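Local coordinates for protein diaminopropionate ammonia-lyase (Escherichia coli, PDB 4D9I) that catalyses the pyridoxal 5'-phosphate-dependent alpha,beta-elimination of both L- and D-2,3-diaminopropionate, giving pyruvate and ammonia, at residues Q188-W192 / P294-G298; L228-G232 / S339-G343; D261-Y267 / F309-Q313. One frame throughout, in Å; residues are numbered along the deposited sequence.

Contact 1 of 3, residues Q188-W192 / P294-G298; sequences QDTAW and PNPLG
Thr-190 and Ala-191 pack against the capped start of helix 296-305 in a partly buried contact without hydrogen bonds across it, between the loop that follows strand 185-186 and the N-terminus of that helix. Asn-295 and Thr-190 lie closest in the backbone, with their CA atoms 5.1 Å apart, and their side chains slide past one another in opposite directions. Thr-190 OG1 comes within 3.2 Å of Asn-295 CB. Asn-295 is the N-cap residue: with CG anti to the backbone N (chi1 173°), its amide turns back over the first turn and OD1 accepts from Leu-297 N at 2.9 Å. That bond is bent, 133° at the hydrogen, and the N-H reaches OD1 from above the carbonyl plane. The loop carrying Thr-190 leaves an outermost strand of the four-stranded parallel sheet, and the capped helix lies in the connection between strands 254-260 and 308-312 of the mixed sheet, the other sheet of this fold type II enzyme. Ala-191 takes up the largest share of the surface. Ala-191 CB sits 3.5 Å from Asn-295 OD1 and 3.8 Å from Leu-297 CD1. Ala-191 O lies 3.3 Å from Pro-296 CD. Ala-191 N and Asn-295 ND2 are buried by the contact with no hydrogen-bonding partner in the model. Pro-199, Thr-200 and Met-203 of helix 197-206 pack around Ala-191, Asn-295 and Leu-297. Asp-189 OD2 binds a Tris molecule, probably from the crystallisation liquor, about 7 Å from the side chain of Asp-120, the inferred proton acceptor for the L-isomer.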
ATOM      1  N   GLN B 188      -2.111  35.292  -0.483  1.00 28.61           N
ATOM      2  CA  GLN B 188      -1.099  34.334  -0.981  1.00 28.61           C
ATOM      3  C   GLN B 188      -0.209  33.876   0.146  1.00 27.86           C
ATOM      4  O   GLN B 188       0.086  34.647   1.058  1.00 27.56           O
ATOM      5  CB  GLN B 188      -0.187  34.945  -2.056  1.00 30.45           C
ATOM      6  CG  GLN B 188      -0.828  35.197  -3.407  1.00 32.48           C
ATOM      7  CD  GLN B 188      -1.435  33.957  -4.055  1.00 32.27           C
ATOM      8  OE1 GLN B 188      -2.491  34.043  -4.667  1.00 33.51           O
ATOM      9  NE2 GLN B 188      -0.771  32.815  -3.936  1.00 31.32           N
ATOM     10  N   ASP B 189       0.271  32.637   0.041  1.00 27.30           N
ATOM     11  CA  ASP B 189       1.124  32.054   1.071  1.00 26.74           C
ATOM     12  C   ASP B 189       2.610  32.301   0.843  1.00 28.30           C
ATOM     13  O   ASP B 189       3.454  31.579   1.336  1.00 29.55           O
ATOM     14  CB  ASP B 189       0.824  30.556   1.233  1.00 25.16           C
ATOM     15  CG  ASP B 189       0.993  29.757  -0.074  1.00 25.75           C
ATOM     16  OD1 ASP B 189       0.845  30.323  -1.191  1.00 26.58           O
ATOM     17  OD2 ASP B 189       1.215  28.530   0.044  1.00 24.68           O
ATOM     18  N   THR B 190       2.938  33.334   0.094  1.00 30.89           N
ATOM     19  CA  THR B 190       4.309  33.760  -0.015  1.00 31.78           C
ATOM     20  C   THR B 190       4.347  35.278   0.154  1.00 33.38           C
ATOM     21  O   THR B 190       3.307  35.928   0.108  1.00 33.01           O
ATOM     22  CB  THR B 190       4.934  33.322  -1.345  1.00 33.33           C
ATOM     23  OG1 THR B 190       6.367  33.376  -1.233  1.00 34.51           O
ATOM     24  CG2 THR B 190       4.440  34.194  -2.508  1.00 34.66           C
ATOM     25  N   ALA B 191       5.545  35.820   0.357  1.00 34.31           N
ATOM     26  CA  ALA B 191       5.730  37.247   0.562  1.00 35.90           C
ATOM     27  C   ALA B 191       6.503  37.853  -0.602  1.00 38.04           C
ATOM     28  O   ALA B 191       7.194  37.145  -1.320  1.00 38.48           O
ATOM     29  CB  ALA B 191       6.460  37.494   1.871  1.00 35.71           C
ATOM     30  N   TRP B 192       6.341  39.161  -0.788  1.00 39.81           N
ATOM     31  CA  TRP B 192       7.217  39.967  -1.633  1.00 42.60           C
ATOM     32  C   TRP B 192       7.223  41.368  -1.075  1.00 44.47           C
ATOM     33  O   TRP B 192       6.602  41.621  -0.034  1.00 42.99           O
ATOM     34  CB  TRP B 192       6.764  39.937  -3.090  1.00 43.60           C
ATOM     35  CG  TRP B 192       5.310  40.301  -3.319  1.00 42.69           C
ATOM     36  CD1 TRP B 192       4.784  41.563  -3.600  1.00 44.17           C
ATOM     37  CD2 TRP B 192       4.139  39.391  -3.312  1.00 40.52           C
ATOM     38  NE1 TRP B 192       3.419  41.499  -3.753  1.00 43.16           N
ATOM     39  CE2 TRP B 192       2.970  40.229  -3.597  1.00 40.90           C
ATOM     40  CE3 TRP B 192       3.957  38.016  -3.103  1.00 38.52           C
ATOM     41  CZ2 TRP B 192       1.686  39.706  -3.659  1.00 39.67           C
ATOM     42  CZ3 TRP B 192       2.658  37.496  -3.169  1.00 37.15           C
ATOM     43  CH2 TRP B 192       1.548  38.323  -3.442  1.00 37.75           C
ATOM     44  N   PRO B 294      12.144  31.875  -3.437  1.00 50.10           N
ATOM     45  CA  PRO B 294      11.773  31.556  -2.055  1.00 47.11           C
ATOM     46  C   PRO B 294      10.971  32.688  -1.386  1.00 47.25           C
ATOM     47  O   PRO B 294      11.183  33.866  -1.675  1.00 49.08           O
ATOM     48  CB  PRO B 294      13.123  31.371  -1.349  1.00 47.12           C
ATOM     49  CG  PRO B 294      14.123  31.167  -2.437  1.00 49.44           C
ATOM     50  CD  PRO B 294      13.606  31.923  -3.626  1.00 51.83           C
ATOM     51  N   ASN B 295      10.038  32.307  -0.519  1.00 44.68           N
ATOM     52  CA  ASN B 295       9.355  33.238   0.373  1.00 44.59           C
ATOM     53  C   ASN B 295      10.423  33.886   1.272  1.00 44.91           C
ATOM     54  O   ASN B 295      11.064  33.185   2.049  1.00 43.99           O
ATOM     55  CB  ASN B 295       8.320  32.444   1.188  1.00 41.96           C
ATOM     56  CG  ASN B 295       7.645  33.250   2.291  1.00 42.20           C
ATOM     57  OD1 ASN B 295       7.998  34.385   2.581  1.00 43.69           O
ATOM     58  ND2 ASN B 295       6.646  32.631   2.926  1.00 41.28           N
ATOM     59  N   PRO B 296      10.625  35.212   1.162  1.00 47.02           N
ATOM     60  CA  PRO B 296      11.662  35.875   1.980  1.00 48.10           C
ATOM     61  C   PRO B 296      11.490  35.670   3.489  1.00 46.48           C
ATOM     62  O   PRO B 296      12.485  35.596   4.217  1.00 46.38           O
ATOM     63  CB  PRO B 296      11.515  37.370   1.634  1.00 50.88           C
ATOM     64  CG  PRO B 296      10.722  37.419   0.379  1.00 51.64           C
ATOM     65  CD  PRO B 296       9.906  36.160   0.288  1.00 48.80           C
ATOM     66  N   LEU B 297      10.239  35.594   3.955  1.00 45.22           N
ATOM     67  CA  LEU B 297       9.972  35.355   5.375  1.00 44.07           C
ATOM     68  C   LEU B 297      10.478  33.973   5.800  1.00 41.92           C
ATOM     69  O   LEU B 297      11.092  33.824   6.862  1.00 41.79           O
ATOM     70  CB  LEU B 297       8.489  35.517   5.702  1.00 43.52           C
ATOM     71  CG  LEU B 297       7.862  36.902   5.521  1.00 45.45           C
ATOM     72  CD1 LEU B 297       6.346  36.793   5.569  1.00 44.70           C
ATOM     73  CD2 LEU B 297       8.356  37.908   6.551  1.00 47.48           C
ATOM     74  N   GLY B 298      10.241  32.978   4.946  1.00 40.20           N
ATOM     75  CA  GLY B 298      10.695  31.633   5.194  1.00 38.63           C
ATOM     76  C   GLY B 298      12.191  31.471   5.000  1.00 39.68           C
ATOM     77  O   GLY B 298      12.848  30.801   5.791  1.00 38.69           O
TER

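Contact 2 of 3, residues L228-G232 / S339-G343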
ATOM      1  N   LEU B 228      12.552  16.479   8.811  1.00 21.59           N
ATOM      2  CA  LEU B 228      12.552  16.661   7.377  1.00 21.84           C
ATOM      3  C   LEU B 228      11.359  17.521   7.014  1.00 21.17           C
ATOM      4  O   LEU B 228      10.219  17.222   7.395  1.00 20.87           O
ATOM      5  CB  LEU B 228      12.536  15.320   6.628  1.00 21.84           C
ATOM      6  CG  LEU B 228      13.961  14.745   6.435  1.00 23.24           C
ATOM      7  CD1 LEU B 228      14.484  14.146   7.736  1.00 23.63           C
ATOM      8  CD2 LEU B 228      14.027  13.698   5.321  1.00 23.79           C
ATOM      9  N   LEU B 229      11.628  18.594   6.288  1.00 21.40           N
ATOM     10  CA  LEU B 229      10.591  19.530   5.923  1.00 20.54           C
ATOM     11  C   LEU B 229      10.626  19.767   4.414  1.00 21.39           C
ATOM     12  O   LEU B 229      11.584  20.344   3.888  1.00 22.43           O
ATOM     13  CB  LEU B 229      10.784  20.855   6.708  1.00 20.68           C
ATOM     14  CG  LEU B 229      10.617  20.802   8.239  1.00 20.35           C
ATOM     15  CD1 LEU B 229      11.075  22.116   8.892  1.00 21.30           C
ATOM     16  CD2 LEU B 229       9.166  20.495   8.610  1.00 19.10           C
ATOM     17  N   GLN B 230       9.580  19.334   3.721  1.00 20.96           N
ATOM     18  CA  GLN B 230       9.457  19.600   2.290  1.00 21.96           C
ATOM     19  C   GLN B 230       9.151  21.078   2.070  1.00 22.48           C
ATOM     20  O   GLN B 230       8.439  21.685   2.865  1.00 22.01           O
ATOM     21  CB  GLN B 230       8.391  18.712   1.622  1.00 21.30           C
ATOM     22  CG  GLN B 230       6.967  18.811   2.173  1.00 20.46           C
ATOM     23  CD  GLN B 230       6.728  17.832   3.320  1.00 19.56           C
ATOM     24  OE1 GLN B 230       7.237  18.026   4.415  1.00 19.51           O
ATOM     25  NE2 GLN B 230       5.963  16.783   3.064  1.00 19.07           N
ATOM     26  N   ALA B 231       9.698  21.661   1.007  1.00 24.27           N
ATOM     27  CA  ALA B 231       9.573  23.110   0.823  1.00 25.75           C
ATOM     28  C   ALA B 231       9.270  23.508  -0.594  1.00 27.49           C
ATOM     29  O   ALA B 231      10.032  23.195  -1.522  1.00 29.39           O
ATOM     30  CB  ALA B 231      10.831  23.813   1.298  1.00 26.78           C
ATOM     31  N   GLY B 232       8.148  24.200  -0.760  1.00 27.53           N
ATOM     32  CA  GLY B 232       7.815  24.833  -2.026  1.00 29.35           C
ATOM     33  C   GLY B 232       8.519  26.169  -2.007  1.00 31.05           C
ATOM     34  O   GLY B 232       9.697  26.251  -2.351  1.00 32.66           O
ATOM     35  N   SER B 339       3.524  15.512  -2.749  1.00 23.54           N
ATOM     36  CA  SER B 339       4.225  16.466  -1.904  1.00 23.23           C
ATOM     37  C   SER B 339       4.201  16.142  -0.411  1.00 21.26           C
ATOM     38  O   SER B 339       5.110  16.539   0.321  1.00 21.04           O
ATOM     39  CB  SER B 339       3.676  17.880  -2.129  1.00 24.21           C
ATOM     40  OG  SER B 339       4.018  18.299  -3.429  1.00 25.96           O
ATOM     41  N   GLY B 340       3.148  15.474   0.040  1.00 20.11           N
ATOM     42  CA  GLY B 340       3.061  15.055   1.429  1.00 18.65           C
ATOM     43  C   GLY B 340       4.118  14.036   1.826  1.00 17.81           C
ATOM     44  O   GLY B 340       4.541  14.008   2.974  1.00 16.79           O
ATOM     45  N   ALA B 341       4.540  13.212   0.862  1.00 18.14           N
ATOM     46  CA  ALA B 341       5.315  12.009   1.152  1.00 17.72           C
ATOM     47  C   ALA B 341       6.829  12.109   0.943  1.00 18.16           C
ATOM     48  O   ALA B 341       7.557  11.192   1.311  1.00 17.98           O
ATOM     49  CB  ALA B 341       4.750  10.822   0.363  1.00 17.75           C
ATOM     50  N   VAL B 342       7.299  13.232   0.409  1.00 19.03           N
ATOM     51  CA  VAL B 342       8.664  13.339  -0.099  1.00 19.88           C
ATOM     52  C   VAL B 342       9.730  13.288   0.997  1.00 19.37           C
ATOM     53  O   VAL B 342      10.819  12.784   0.752  1.00 19.69           O
ATOM     54  CB  VAL B 342       8.854  14.566  -1.036  1.00 21.43           C
ATOM     55  CG1 VAL B 342       8.876  15.878  -0.258  1.00 21.56           C
ATOM     56  CG2 VAL B 342      10.115  14.421  -1.872  1.00 22.76           C
ATOM     57  N   GLY B 343       9.425  13.819   2.181  1.00 18.84           N
ATOM     58  CA  GLY B 343      10.351  13.738   3.309  1.00 18.43           C
ATOM     59  C   GLY B 343      10.584  12.274   3.654  1.00 18.16           C
ATOM     60  O   GLY B 343      11.739  11.807   3.731  1.00 19.11           O
TER
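Gln-230, Gly-343 and Leu-228 bury most of the surface where strand 226-230 runs alongside helix 338-352, the axes of the short segments at 153°, close to antiparallel, and 7.5 Å apart at closest approach. Gln-230 does most of the work. Its CG sits between the backbone N and the carbonyl carbon (chi1 58°), and a further bend at chi2 swings the amide alongside the helix. Gln-230 NE2 donates to Ser-339 O at 2.9 Å in an almost straight bond, lying in the carbonyl plane on a lone pair, with the acceptor also nearly in the plane of the glutamine amide. A second bond from NE2 goes to Ile-374 O on the neighbouring strand, so two backbone carbonyls fix the rotation of this buried amide. Nearer the backbone, Gln-230 CB packs 3.4 Å from Val-342 CG1. At Gly-343 helix and strand come closest in the backbone, its CA 5.5 Å from that of Leu-228, and Leu-228 CD2 rests 3.4 Å from Gly-343 O. Beyond the strand, Gly-232 N donates to phosphate oxygen OP1 of the cofactor on Lys-77, part of the glycine-rich loop that receives the cofactor phosphate in fold type II pyridoxal phosphate enzymes.

Contact 3 of 3, residues D261-Y267 / F309-Q313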
ATOM      1  N   ASP B 261      14.132  18.559  -7.650  1.00 39.56           N
ATOM      2  CA  ASP B 261      15.251  19.205  -8.338  1.00 42.85           C
ATOM      3  C   ASP B 261      14.847  20.127  -9.483  1.00 45.14           C
ATOM      4  O   ASP B 261      15.645  20.946  -9.914  1.00 47.64           O
ATOM      5  CB  ASP B 261      16.285  18.164  -8.806  1.00 44.59           C
ATOM      6  CG  ASP B 261      15.743  17.206  -9.866  1.00 46.00           C
ATOM      7  OD1 ASP B 261      16.552  16.485 -10.466  1.00 48.12           O
ATOM      8  OD2 ASP B 261      14.524  17.160 -10.107  1.00 45.50           O
ATOM      9  N   LYS B 262      13.612  19.991  -9.962  1.00 45.15           N
ATOM     10  CA  LYS B 262      13.090  20.871 -11.011  1.00 47.67           C
ATOM     11  C   LYS B 262      12.489  22.185 -10.461  1.00 46.82           C
ATOM     12  O   LYS B 262      12.045  23.050 -11.229  1.00 48.69           O
ATOM     13  CB  LYS B 262      12.104  20.119 -11.916  1.00 48.61           C
ATOM     14  CG  LYS B 262      12.771  19.111 -12.849  1.00 50.93           C
ATOM     15  N   ALA B 263      12.484  22.332  -9.138  1.00 44.15           N
ATOM     16  CA  ALA B 263      12.103  23.598  -8.501  1.00 43.67           C
ATOM     17  C   ALA B 263      12.770  23.767  -7.133  1.00 41.88           C
ATOM     18  O   ALA B 263      12.157  24.263  -6.198  1.00 40.76           O
ATOM     19  CB  ALA B 263      10.587  23.705  -8.375  1.00 42.24           C
ATOM     20  N   ASP B 264      14.027  23.356  -7.024  1.00 42.52           N
ATOM     21  CA  ASP B 264      14.739  23.429  -5.752  1.00 41.15           C
ATOM     22  C   ASP B 264      15.266  24.843  -5.468  1.00 42.31           C
ATOM     23  O   ASP B 264      16.474  25.055  -5.375  1.00 43.82           O
ATOM     24  CB  ASP B 264      15.861  22.387  -5.709  1.00 41.92           C
ATOM     25  CG  ASP B 264      16.826  22.506  -6.877  1.00 45.21           C
ATOM     26  OD1 ASP B 264      16.574  23.293  -7.818  1.00 46.83           O
ATOM     27  OD2 ASP B 264      17.856  21.812  -6.846  1.00 46.30           O
ATOM     28  N   CYS B 265      14.346  25.797  -5.325  1.00 41.52           N
ATOM     29  CA  CYS B 265      14.708  27.203  -5.111  1.00 43.17           C
ATOM     30  C   CYS B 265      15.423  27.464  -3.785  1.00 42.05           C
ATOM     31  O   CYS B 265      16.341  28.290  -3.729  1.00 43.61           O
ATOM     32  CB  CYS B 265      13.484  28.106  -5.223  1.00 43.54           C
ATOM     33  SG  CYS B 265      12.300  27.866  -3.874  1.00 40.74           S
ATOM     34  N   ILE B 266      15.006  26.773  -2.722  1.00 39.15           N
ATOM     35  CA  ILE B 266      15.698  26.934  -1.435  1.00 38.57           C
ATOM     36  C   ILE B 266      17.106  26.318  -1.512  1.00 39.88           C
ATOM     37  O   ILE B 266      18.087  26.911  -1.059  1.00 41.35           O
ATOM     38  CB  ILE B 266      14.865  26.421  -0.239  1.00 35.81           C
ATOM     39  CG1 ILE B 266      13.742  27.410   0.077  1.00 35.47           C
ATOM     40  CG2 ILE B 266      15.714  26.292   1.011  1.00 35.72           C
ATOM     41  CD1 ILE B 266      12.367  26.886  -0.222  1.00 34.33           C
ATOM     42  N   TYR B 267      17.199  25.140  -2.123  1.00 39.24           N
ATOM     43  CA  TYR B 267      18.469  24.453  -2.262  1.00 40.62           C
ATOM     44  C   TYR B 267      19.451  25.354  -3.010  1.00 43.83           C
ATOM     45  O   TYR B 267      20.555  25.584  -2.538  1.00 45.19           O
ATOM     46  CB  TYR B 267      18.280  23.134  -3.006  1.00 39.94           C
ATOM     47  CG  TYR B 267      19.547  22.338  -3.223  1.00 41.66           C
ATOM     48  CD1 TYR B 267      19.962  21.377  -2.291  1.00 40.58           C
ATOM     49  CD2 TYR B 267      20.317  22.516  -4.371  1.00 44.52           C
ATOM     50  CE1 TYR B 267      21.114  20.631  -2.489  1.00 42.19           C
ATOM     51  CE2 TYR B 267      21.480  21.780  -4.580  1.00 46.32           C
ATOM     52  CZ  TYR B 267      21.869  20.840  -3.638  1.00 45.17           C
ATOM     53  OH  TYR B 267      23.007  20.109  -3.843  1.00 47.04           O
ATOM     54  N   PHE B 309      20.148  21.203   3.054  1.00 32.16           N
ATOM     55  CA  PHE B 309      19.173  21.266   1.979  1.00 31.72           C
ATOM     56  C   PHE B 309      19.342  20.034   1.103  1.00 31.57           C
ATOM     57  O   PHE B 309      20.467  19.638   0.823  1.00 33.01           O
ATOM     58  CB  PHE B 309      19.407  22.518   1.147  1.00 33.76           C
ATOM     59  CG  PHE B 309      19.489  23.775   1.960  1.00 34.58           C
ATOM     60  CD1 PHE B 309      20.691  24.457   2.085  1.00 36.97           C
ATOM     61  CD2 PHE B 309      18.365  24.272   2.608  1.00 33.31           C
ATOM     62  CE1 PHE B 309      20.775  25.629   2.832  1.00 38.24           C
ATOM     63  CE2 PHE B 309      18.445  25.440   3.361  1.00 34.30           C
ATOM     64  CZ  PHE B 309      19.645  26.110   3.474  1.00 36.65           C
ATOM     65  N   ILE B 310      18.227  19.440   0.684  1.00 30.11           N
ATOM     66  CA  ILE B 310      18.243  18.313  -0.251  1.00 30.16           C
ATOM     67  C   ILE B 310      17.500  18.662  -1.541  1.00 31.08           C
ATOM     68  O   ILE B 310      16.389  19.200  -1.508  1.00 30.36           O
ATOM     69  CB  ILE B 310      17.641  17.026   0.363  1.00 27.89           C
ATOM     70  CG1 ILE B 310      18.614  16.420   1.382  1.00 27.85           C
ATOM     71  CG2 ILE B 310      17.322  15.993  -0.726  1.00 27.85           C
ATOM     72  CD1 ILE B 310      18.118  15.178   2.098  1.00 25.79           C
ATOM     73  N   SER B 311      18.148  18.376  -2.666  1.00 33.33           N
ATOM     74  CA  SER B 311      17.532  18.415  -3.983  1.00 34.71           C
ATOM     75  C   SER B 311      17.394  16.985  -4.474  1.00 34.43           C
ATOM     76  O   SER B 311      18.391  16.278  -4.635  1.00 35.44           O
ATOM     77  CB  SER B 311      18.393  19.208  -4.960  1.00 38.05           C
ATOM     78  OG  SER B 311      17.857  19.151  -6.270  1.00 39.35           O
ATOM     79  N   CYS B 312      16.167  16.558  -4.726  1.00 33.48           N
ATOM     80  CA  CYS B 312      15.948  15.166  -5.085  1.00 33.30           C
ATOM     81  C   CYS B 312      15.110  14.921  -6.342  1.00 34.21           C
ATOM     82  O   CYS B 312      14.330  15.774  -6.784  1.00 34.54           O
ATOM     83  CB  CYS B 312      15.409  14.374  -3.890  1.00 31.00           C
ATOM     84  SG  CYS B 312      13.710  14.768  -3.473  1.00 30.74           S
ATOM     85  N   GLN B 313      15.322  13.742  -6.913  1.00 34.45           N
ATOM     86  CA  GLN B 313      14.547  13.204  -8.013  1.00 35.61           C
ATOM     87  C   GLN B 313      13.053  13.178  -7.665  1.00 33.73           C
ATOM     88  O   GLN B 313      12.693  12.872  -6.525  1.00 31.08           O
ATOM     89  CB  GLN B 313      15.030  11.764  -8.238  1.00 35.83           C
ATOM     90  CG  GLN B 313      14.644  11.196  -9.573  1.00 38.17           C
ATOM     91  CD  GLN B 313      15.558  10.073 -10.002  1.00 39.07           C
ATOM     92  OE1 GLN B 313      16.602   9.821  -9.401  1.00 38.54           O
ATOM     93  NE2 GLN B 313      15.176   9.414 -11.059  1.00 40.78           N
TER
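Asp-261 N donates to Cys-312 O at 2.9 Å, carrying the parallel pairing of strands 254-260 and 308-312 one step past the end of the first. The 261-267 chain then passes through an inverse gamma turn centred on Asp-264 and enters helix 265-272, which comes back over strand 308-312: CA atoms are 5.0 Å apart at Asp-261 and Ser-311, and 5.4 Å at Tyr-267 and Phe-309. This is the opening of a beta-alpha-beta crossover, since helices 265-272 and 296-305 link the two adjacent parallel strands. Among the side chains, Tyr-267 and Ser-311 bury the most surface. CG anti to the backbone N (chi1 179°) carries the tyrosine ring out across the strand, and Ser-311 CB stands over the centre of one face, 3.6 Å from the Tyr-267 ring centroid, as a CH-pi contact. Tyr-267 CE1 lies 3.5 Å from Phe-309 O, which is at the ring edge near its plane. Ile-266 crosses Phe-309 at about a right angle, Ile-266 CG2 touching Phe-309 CD2 at 3.7 Å. The neighbouring Cys-265 forms the disulfide to Cys-291, and Glu-259 accepts from the backbone N of both Ile-266 and Tyr-267. Asp-264, whose OD1 pairs with Arg-268, takes the serine hydroxyl on its other oxygen: Ser-311 OG donates to Asp-264 OD2 at 2.7 Å, from above the carboxylate plane.

Contacts 2 and 3 are buried and share the mixed sheet, where their strands 226-230 and 308-312 flank strand 254-260; their centres are about 11 Å apart. They touch where Gly-232 O meets Cys-265 SG, 3.4 Å away, and where Val-342 CG2 meets Cys-312 SG. Contact 1 lies toward the smaller sheet and is only partly buried; it meets contact 3 where Pro-294 packs on helix 265-272, but stays about 6 Å from contact 2 at the nearest atoms. The chemistry changes with place: contact 1 relies on packing around a helix cap, contact 2 on a glutamine amide held by backbone carbonyls, and contact 3 on backbone pairing, a serine-aspartate bond and aromatic packing.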